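Local atomic coordinates of penicillin binding protein transpeptidase domain protein (PDB entry 4BJQ), a protein that belongs to the penicillin-binding protein family, the modelled fragment being a small alpha/beta unit that joins a second copy through a shared beta-sheet. Residues 35-40 against 50-55; 27-32 against 61-66. All coordinates share one frame; numbering follows the deposited sequence.

Interaction 1: residues 35-40 against 50-55. With SO4 (sulfate ion), chain J.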
ATOM      1  N   ASP A  35      -9.254   3.720  11.902  1.00 26.97           N
ATOM      2  CA  ASP A  35     -10.267   4.571  11.287  1.00 27.83           C
ATOM      3  C   ASP A  35     -10.026   6.051  11.552  1.00 27.46           C
ATOM      4  O   ASP A  35     -10.266   6.883  10.673  1.00 27.11           O
ATOM      5  CB  ASP A  35     -11.663   4.179  11.781  1.00 28.74           C
ATOM      6  CG  ASP A  35     -12.093   2.822  11.283  1.00 30.13           C
ATOM      7  OD1 ASP A  35     -11.492   2.322  10.306  1.00 31.05           O
ATOM      8  OD2 ASP A  35     -13.037   2.258  11.871  1.00 33.93           O
ATOM      9  N   GLN A  36      -9.564   6.378  12.758  1.00 27.33           N
ATOM     10  CA  GLN A  36      -9.223   7.764  13.088  1.00 27.55           C
ATOM     11  C   GLN A  36      -7.986   8.200  12.320  1.00 26.92           C
ATOM     12  O   GLN A  36      -7.933   9.307  11.778  1.00 26.53           O
ATOM     13  CB  GLN A  36      -8.949   7.927  14.587  1.00 27.95           C
ATOM     14  CG  GLN A  36     -10.138   8.359  15.420  1.00 30.33           C
ATOM     15  CD  GLN A  36      -9.807   8.459  16.909  1.00 32.65           C
ATOM     16  OE1 GLN A  36      -8.736   8.948  17.298  1.00 33.43           O
ATOM     17  NE2 GLN A  36     -10.732   7.996  17.749  1.00 33.15           N
ATOM     18  N   LEU A  37      -6.991   7.320  12.303  1.00 26.62           N
ATOM     19  CA  LEU A  37      -5.712   7.585  11.639  1.00 26.88           C
ATOM     20  C   LEU A  37      -5.930   7.838  10.151  1.00 27.02           C
ATOM     21  O   LEU A  37      -5.423   8.819   9.607  1.00 26.82           O
ATOM     22  CB  LEU A  37      -4.768   6.411  11.858  1.00 26.33           C
ATOM     23  CG  LEU A  37      -3.316   6.460  11.376  1.00 27.69           C
ATOM     24  CD1 LEU A  37      -2.580   7.628  12.012  1.00 28.82           C
ATOM     25  CD2 LEU A  37      -2.626   5.130  11.716  1.00 26.74           C
ATOM     26  N   SER A  38      -6.702   6.951   9.518  1.00 27.85           N
ATOM     27  CA  SER A  38      -7.069   7.069   8.103  1.00 28.82           C
ATOM     28  C   SER A  38      -7.843   8.340   7.807  1.00 29.37           C
ATOM     29  O   SER A  38      -7.516   9.040   6.855  1.00 29.76           O
ATOM     30  CB  SER A  38      -7.889   5.864   7.640  1.00 28.65           C
ATOM     31  OG  SER A  38      -7.131   4.683   7.787  1.00 30.25           O
ATOM     32  N   ALA A  39      -8.863   8.623   8.618  1.00 30.32           N
ATOM     33  CA  ALA A  39      -9.681   9.827   8.461  1.00 31.25           C
ATOM     34  C   ALA A  39      -8.826  11.095   8.457  1.00 31.49           C
ATOM     35  O   ALA A  39      -8.991  11.948   7.589  1.00 31.62           O
ATOM     36  CB  ALA A  39     -10.758   9.901   9.549  1.00 31.53           C
ATOM     37  N   ARG A  40      -7.900  11.198   9.407  1.00 31.80           N
ATOM     38  CA  ARG A  40      -7.032  12.370   9.509  1.00 32.30           C
ATOM     39  C   ARG A  40      -6.088  12.501   8.312  1.00 32.58           C
ATOM     40  O   ARG A  40      -5.826  13.616   7.839  1.00 32.78           O
ATOM     41  CB  ARG A  40      -6.228  12.345  10.811  1.00 32.24           C
ATOM     42  CG  ARG A  40      -5.424  13.605  11.054  1.00 31.99           C
ATOM     43  CD  ARG A  40      -4.622  13.512  12.336  1.00 33.64           C
ATOM     44  NE  ARG A  40      -3.604  14.561  12.428  1.00 33.50           N
ATOM     45  CZ  ARG A  40      -3.854  15.817  12.790  1.00 34.74           C
ATOM     46  NH1 ARG A  40      -5.091  16.203  13.088  1.00 34.55           N
ATOM     47  NH2 ARG A  40      -2.868  16.695  12.851  1.00 34.62           N
ATOM     48  N   ILE A  50       0.817  16.444   7.263  1.00 24.19           N
ATOM     49  CA  ILE A  50      -0.023  16.513   8.458  1.00 24.07           C
ATOM     50  C   ILE A  50       0.641  15.754   9.606  1.00 23.48           C
ATOM     51  O   ILE A  50       1.034  14.605   9.445  1.00 22.95           O
ATOM     52  CB  ILE A  50      -1.486  16.040   8.192  1.00 24.09           C
ATOM     53  CG1 ILE A  50      -2.375  16.280   9.416  1.00 25.01           C
ATOM     54  CG2 ILE A  50      -1.530  14.585   7.688  1.00 24.73           C
ATOM     55  CD1 ILE A  50      -3.849  16.519   9.064  1.00 27.52           C
ATOM     56  N   TYR A  51       0.779  16.428  10.748  1.00 23.27           N
ATOM     57  CA  TYR A  51       1.345  15.843  11.949  1.00 23.46           C
ATOM     58  C   TYR A  51       0.488  14.679  12.455  1.00 23.82           C
ATOM     59  O   TYR A  51      -0.756  14.734  12.421  1.00 23.61           O
ATOM     60  CB  TYR A  51       1.481  16.892  13.066  1.00 23.52           C
ATOM     61  CG  TYR A  51       2.612  17.882  12.904  1.00 23.69           C
ATOM     62  CD1 TYR A  51       3.940  17.481  13.051  1.00 22.99           C
ATOM     63  CD2 TYR A  51       2.350  19.234  12.612  1.00 23.44           C
ATOM     64  CE1 TYR A  51       5.002  18.399  12.913  1.00 23.11           C
ATOM     65  CE2 TYR A  51       3.389  20.159  12.463  1.00 23.27           C
ATOM     66  CZ  TYR A  51       4.718  19.728  12.616  1.00 24.60           C
ATOM     67  OH  TYR A  51       5.747  20.619  12.481  1.00 24.58           O
ATOM     68  N   LEU A  52       1.165  13.638  12.931  1.00 23.59           N
ATOM     69  CA  LEU A  52       0.498  12.485  13.545  1.00 23.88           C
ATOM     70  C   LEU A  52       0.759  12.455  15.050  1.00 23.99           C
ATOM     71  O   LEU A  52      -0.175  12.321  15.861  1.00 24.50           O
ATOM     72  CB  LEU A  52       0.951  11.172  12.874  1.00 23.54           C
ATOM     73  CG  LEU A  52       0.566  11.005  11.391  1.00 23.01           C
ATOM     74  CD1 LEU A  52       0.991   9.636  10.822  1.00 21.85           C
ATOM     75  CD2 LEU A  52      -0.929  11.243  11.179  1.00 19.66           C
ATOM     76  N   ALA A  53       2.031  12.591  15.413  1.00 24.01           N
ATOM     77  CA  ALA A  53       2.454  12.563  16.806  1.00 24.50           C
ATOM     78  C   ALA A  53       3.671  13.438  17.065  1.00 24.69           C
ATOM     79  O   ALA A  53       4.446  13.718  16.165  1.00 25.05           O
ATOM     80  CB  ALA A  53       2.703  11.121  17.270  1.00 24.44           C
ATOM     81  N   ARG A  54       3.823  13.857  18.313  1.00 25.29           N
ATOM     82  CA  ARG A  54       4.801  14.844  18.708  1.00 25.79           C
ATOM     83  C   ARG A  54       5.542  14.358  19.943  1.00 26.86           C
ATOM     84  O   ARG A  54       4.973  13.669  20.794  1.00 26.93           O
ATOM     85  CB  ARG A  54       4.112  16.173  19.054  1.00 25.96           C
ATOM     86  CG  ARG A  54       3.259  16.832  17.945  1.00 25.68           C
ATOM     87  CD  ARG A  54       4.023  17.028  16.635  1.00 24.54           C
ATOM     88  NE  ARG A  54       5.209  17.866  16.783  1.00 25.43           N
ATOM     89  CZ  ARG A  54       5.220  19.197  16.691  1.00 26.94           C
ATOM     90  NH1 ARG A  54       4.099  19.865  16.450  1.00 26.65           N
ATOM     91  NH2 ARG A  54       6.359  19.863  16.853  1.00 25.81           N
ATOM     92  N   GLN A  55       6.809  14.748  20.057  1.00 27.83           N
ATOM     93  CA  GLN A  55       7.626  14.375  21.211  1.00 28.82           C
ATOM     94  C   GLN A  55       7.617  12.857  21.384  1.00 28.44           C
ATOM     95  O   GLN A  55       7.406  12.350  22.486  1.00 28.84           O
ATOM     96  CB  GLN A  55       7.133  15.064  22.508  1.00 29.41           C
ATOM     97  CG  GLN A  55       6.831  16.582  22.414  1.00 31.35           C
ATOM     98  CD  GLN A  55       8.014  17.435  21.961  1.00 33.34           C
ATOM     99  OE1 GLN A  55       7.846  18.365  21.165  1.00 34.39           O
ATOM    100  NE2 GLN A  55       9.206  17.129  22.462  1.00 33.74           N
TER
HETATM  101  S   SO4 J1167       4.866  23.413  16.581  1.00 83.74           S
HETATM  102  O1  SO4 J1167       6.082  23.923  15.951  1.00 83.27           O
HETATM  103  O2  SO4 J1167       4.231  24.476  17.358  1.00 83.55           O
HETATM  104  O3  SO4 J1167       3.951  22.915  15.554  1.00 83.61           O
HETATM  105  O4  SO4 J1167       5.205  22.319  17.483  1.00 84.07           O
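The R40 guanidinium is covered on one face by I50, whose CD1 sits over its centre, while the backbone carbonyl of Y51 meets its edge in plane. I50 CG1 comes within 3.5 Å of R40 NH2. The Y51 ring in turn carries R54 NH1 over the middle of one face, 3.8 Å above the ring plane, and Y51 CE1 lies over the R54 guanidinium toward its rim. A sulfate ion, probably from the crystallisation liquor, occupies the edge of R54, its O4 2.8 Å from R54 NH2 and 2.9 Å from R54 NH1.

R40 spans the gap from helix 34-42 with an extended chain, CG anti to the backbone N (chi1 -174°), and grips Y51 O side-on. NE reaches that oxygen at 2.9 Å, almost in line with the carbonyl bond; NH2 also donates at 2.9 Å but arrives more obliquely, tilted from the carbonyl plane. Deeper in, L37 CD1 rests 4.1 Å from L52 CD2, the two side chains crossing at about a right angle.

Helix and strand run nearly antiparallel (160°), and the strand continues the sheet by antiparallel pairing with a strand of the second subunit. Y51 OH is hydrogen-bonded to R75, and R54 NE forms a salt bridge with E77.

With two N-H groups converging on one carbonyl oxygen, the guanidinium is held with that oxygen in its plane and I50 lying over one face. The segment axes are 10.4 Å apart at their closest, and the polar link between them is made by the R40 side chain, whose positive charge would probably polarise the Y51 peptide.

Interaction 2: residues 27-32 against 61-66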
ATOM      1  N   ALA A  27      -0.901   2.127  13.814  1.00 21.03           N
ATOM      2  CA  ALA A  27      -2.075   2.517  14.583  1.00 21.93           C
ATOM      3  C   ALA A  27      -2.023   2.001  16.029  1.00 22.50           C
ATOM      4  O   ALA A  27      -2.228   2.785  16.956  1.00 23.15           O
ATOM      5  CB  ALA A  27      -3.346   2.062  13.877  1.00 21.06           C
ATOM      6  N   ASN A  28      -1.750   0.700  16.202  1.00 22.75           N
ATOM      7  CA  ASN A  28      -1.589   0.069  17.514  1.00 23.70           C
ATOM      8  C   ASN A  28      -0.503   0.736  18.365  1.00 23.91           C
ATOM      9  O   ASN A  28      -0.726   1.047  19.534  1.00 24.40           O
ATOM     10  CB  ASN A  28      -1.230  -1.420  17.375  1.00 24.14           C
ATOM     11  CG  ASN A  28      -2.298  -2.243  16.671  1.00 25.63           C
ATOM     12  OD1 ASN A  28      -3.458  -1.827  16.532  1.00 28.85           O
ATOM     13  ND2 ASN A  28      -1.912  -3.441  16.240  1.00 24.51           N
ATOM     14  N   ALA A  29       0.671   0.949  17.772  1.00 23.72           N
ATOM     15  CA  ALA A  29       1.786   1.603  18.459  1.00 23.37           C
ATOM     16  C   ALA A  29       1.438   3.008  18.949  1.00 23.06           C
ATOM     17  O   ALA A  29       1.866   3.424  20.030  1.00 23.48           O
ATOM     18  CB  ALA A  29       3.013   1.640  17.571  1.00 22.49           C
ATOM     19  N   LEU A  30       0.663   3.742  18.165  1.00 22.87           N
ATOM     20  CA  LEU A  30       0.288   5.104  18.546  1.00 23.11           C
ATOM     21  C   LEU A  30      -0.999   5.145  19.398  1.00 23.68           C
ATOM     22  O   LEU A  30      -1.354   6.193  19.956  1.00 23.81           O
ATOM     23  CB  LEU A  30       0.170   5.990  17.304  1.00 22.32           C
ATOM     24  CG  LEU A  30       1.466   6.355  16.570  1.00 22.14           C
ATOM     25  CD1 LEU A  30       1.180   7.108  15.258  1.00 19.90           C
ATOM     26  CD2 LEU A  30       2.409   7.181  17.474  1.00 21.57           C
ATOM     27  N   ASN A  31      -1.674   3.995  19.504  1.00 24.20           N
ATOM     28  CA  ASN A  31      -2.999   3.875  20.160  1.00 24.75           C
ATOM     29  C   ASN A  31      -4.016   4.868  19.578  1.00 24.74           C
ATOM     30  O   ASN A  31      -4.760   5.544  20.301  1.00 25.47           O
ATOM     31  CB  ASN A  31      -2.896   3.965  21.698  1.00 25.12           C
ATOM     32  CG  ASN A  31      -4.124   3.374  22.429  1.00 26.68           C
ATOM     33  OD1 ASN A  31      -4.498   2.219  22.235  1.00 29.06           O
ATOM     34  ND2 ASN A  31      -4.716   4.164  23.298  1.00 25.72           N
ATOM     35  N   ILE A  32      -3.996   4.969  18.258  1.00 24.06           N
ATOM     36  CA  ILE A  32      -4.995   5.692  17.501  1.00 23.69           C
ATOM     37  C   ILE A  32      -5.717   4.642  16.656  1.00 23.49           C
ATOM     38  O   ILE A  32      -5.074   3.983  15.813  1.00 22.83           O
ATOM     39  CB  ILE A  32      -4.360   6.755  16.559  1.00 23.51           C
ATOM     40  CG1 ILE A  32      -3.482   7.745  17.344  1.00 23.72           C
ATOM     41  CG2 ILE A  32      -5.452   7.524  15.805  1.00 22.87           C
ATOM     42  CD1 ILE A  32      -2.551   8.612  16.452  1.00 24.11           C
ATOM     43  N   ALA A  61       9.757   5.804  17.957  1.00 24.48           N
ATOM     44  CA  ALA A  61      10.036   6.442  16.654  1.00 24.75           C
ATOM     45  C   ALA A  61      10.854   5.570  15.684  1.00 25.18           C
ATOM     46  O   ALA A  61      10.538   5.499  14.490  1.00 24.43           O
ATOM     47  CB  ALA A  61      10.704   7.822  16.845  1.00 24.45           C
ATOM     48  N   ASP A  62      11.903   4.924  16.200  1.00 25.99           N
ATOM     49  CA  ASP A  62      12.671   3.949  15.426  1.00 26.76           C
ATOM     50  C   ASP A  62      11.777   2.803  14.958  1.00 26.27           C
ATOM     51  O   ASP A  62      11.832   2.417  13.804  1.00 25.51           O
ATOM     52  CB  ASP A  62      13.827   3.367  16.246  1.00 27.71           C
ATOM     53  CG  ASP A  62      14.873   4.399  16.625  1.00 30.61           C
ATOM     54  OD1 ASP A  62      14.661   5.607  16.404  1.00 32.81           O
ATOM     55  OD2 ASP A  62      15.925   3.994  17.172  1.00 34.39           O
ATOM     56  N   TYR A  63      10.957   2.265  15.865  1.00 26.96           N
ATOM     57  CA  TYR A  63       9.997   1.200  15.522  1.00 27.31           C
ATOM     58  C   TYR A  63       9.124   1.617  14.326  1.00 26.56           C
ATOM     59  O   TYR A  63       8.954   0.846  13.375  1.00 26.75           O
ATOM     60  CB  TYR A  63       9.118   0.837  16.734  1.00 27.68           C
ATOM     61  CG  TYR A  63       8.009  -0.155  16.427  1.00 29.48           C
ATOM     62  CD1 TYR A  63       8.252  -1.527  16.444  1.00 31.78           C
ATOM     63  CD2 TYR A  63       6.714   0.280  16.116  1.00 30.80           C
ATOM     64  CE1 TYR A  63       7.244  -2.447  16.166  1.00 31.99           C
ATOM     65  CE2 TYR A  63       5.697  -0.632  15.833  1.00 30.76           C
ATOM     66  CZ  TYR A  63       5.973  -1.994  15.859  1.00 31.91           C
ATOM     67  OH  TYR A  63       4.984  -2.913  15.581  1.00 31.29           O
ATOM     68  N   ILE A  64       8.598   2.836  14.380  1.00 25.74           N
ATOM     69  CA  ILE A  64       7.748   3.372  13.311  1.00 25.24           C
ATOM     70  C   ILE A  64       8.525   3.562  12.011  1.00 25.76           C
ATOM     71  O   ILE A  64       8.032   3.212  10.945  1.00 25.83           O
ATOM     72  CB  ILE A  64       7.028   4.661  13.760  1.00 24.91           C
ATOM     73  CG1 ILE A  64       5.899   4.288  14.726  1.00 23.12           C
ATOM     74  CG2 ILE A  64       6.463   5.449  12.554  1.00 24.08           C
ATOM     75  CD1 ILE A  64       5.519   5.373  15.665  1.00 20.92           C
ATOM     76  N   LYS A  65       9.749   4.075  12.102  1.00 26.22           N
ATOM     77  CA  LYS A  65      10.606   4.202  10.927  1.00 27.16           C
ATOM     78  C   LYS A  65      10.812   2.866  10.211  1.00 26.82           C
ATOM     79  O   LYS A  65      10.703   2.793   8.988  1.00 26.47           O
ATOM     80  CB  LYS A  65      11.961   4.799  11.297  1.00 27.89           C
ATOM     81  CG  LYS A  65      12.695   5.441  10.093  1.00 29.95           C
ATOM     82  CD  LYS A  65      14.183   5.073  10.119  1.00 33.62           C
ATOM     83  CE  LYS A  65      15.091   6.291   9.897  1.00 37.59           C
ATOM     84  NZ  LYS A  65      14.920   6.958   8.567  1.00 37.44           N
ATOM     85  N   LYS A  66      11.068   1.812  10.983  1.00 27.41           N
ATOM     86  CA  LYS A  66      11.396   0.489  10.430  1.00 27.67           C
ATOM     87  C   LYS A  66      10.206  -0.216   9.765  1.00 27.01           C
ATOM     88  O   LYS A  66      10.389  -1.187   9.021  1.00 27.18           O
ATOM     89  CB  LYS A  66      12.033  -0.402  11.496  1.00 28.14           C
ATOM     90  CG  LYS A  66      13.410   0.056  11.943  1.00 30.84           C
ATOM     91  CD  LYS A  66      14.054  -0.981  12.860  1.00 34.21           C
ATOM     92  CE  LYS A  66      15.149  -0.376  13.736  1.00 37.04           C
ATOM     93  NZ  LYS A  66      16.333   0.098  12.970  1.00 38.55           N
TER
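L30 and I64 form the more enclosed part of this helix-helix contact, L30 CD2 resting 4.0 Å from I64 CD1 with the side chains crossing at about a right angle. I64 is buried and directs its CB at helix 19-30; CG1 stands beside the backbone N (chi1 -74°), and the branch ends in the CD1 that does the touching. The pair belongs to a larger apolar cluster: I64 also packs on L26, on I72 of strand 72-76 and on I4 of the second subunit, while L30 leans on A53 of strand 50-56.

The two segments come nearest along the backbone at A29 and I64, whose CA atoms are 8.1 Å apart, and A29 CB points toward helix 58-66. Just beyond, helix 19-30 is closed by a Schellman motif. N31 takes a positive phi (54°), I32 N bonds back to A27 O at 3.1 Å, and N31 N bonds to N28 O. The chain thereby turns away from helix 58-66 and heads into helix 34-42, whose L34 and L37 pack on A27 from another side of the helix.

On the solvent side the surroundings differ: where I64 is buried among further apolar partners, Y63 is exposed and meets helix 19-30 through A29 and A25, one helical turn apart. Its ring swings across to that helix with CG anti to the backbone N (chi1 174°), and its CE2 lies 3.9 Å from A29 CB. The methyl approaches this ring obliquely.

In the fold
Interaction 1 lies toward the surface and relies on a charged side chain gripping a backbone carbonyl, with a single leucine pair beneath; interaction 2 is partly buried and wholly apolar between its segments. In sequence the first is nested inside the loop closed by the second, and their centres are about 11 Å apart. They meet where L37 N lies 3.8 Å from I32 CG2, and they share helix 19-30 as a neighbour, so that this helix is flanked by helix 34-42, strand 50-56 and helix 58-66. Both reach the second subunit: interaction 1 through strand pairing and packing, interaction 2 through packing of A61 and I64.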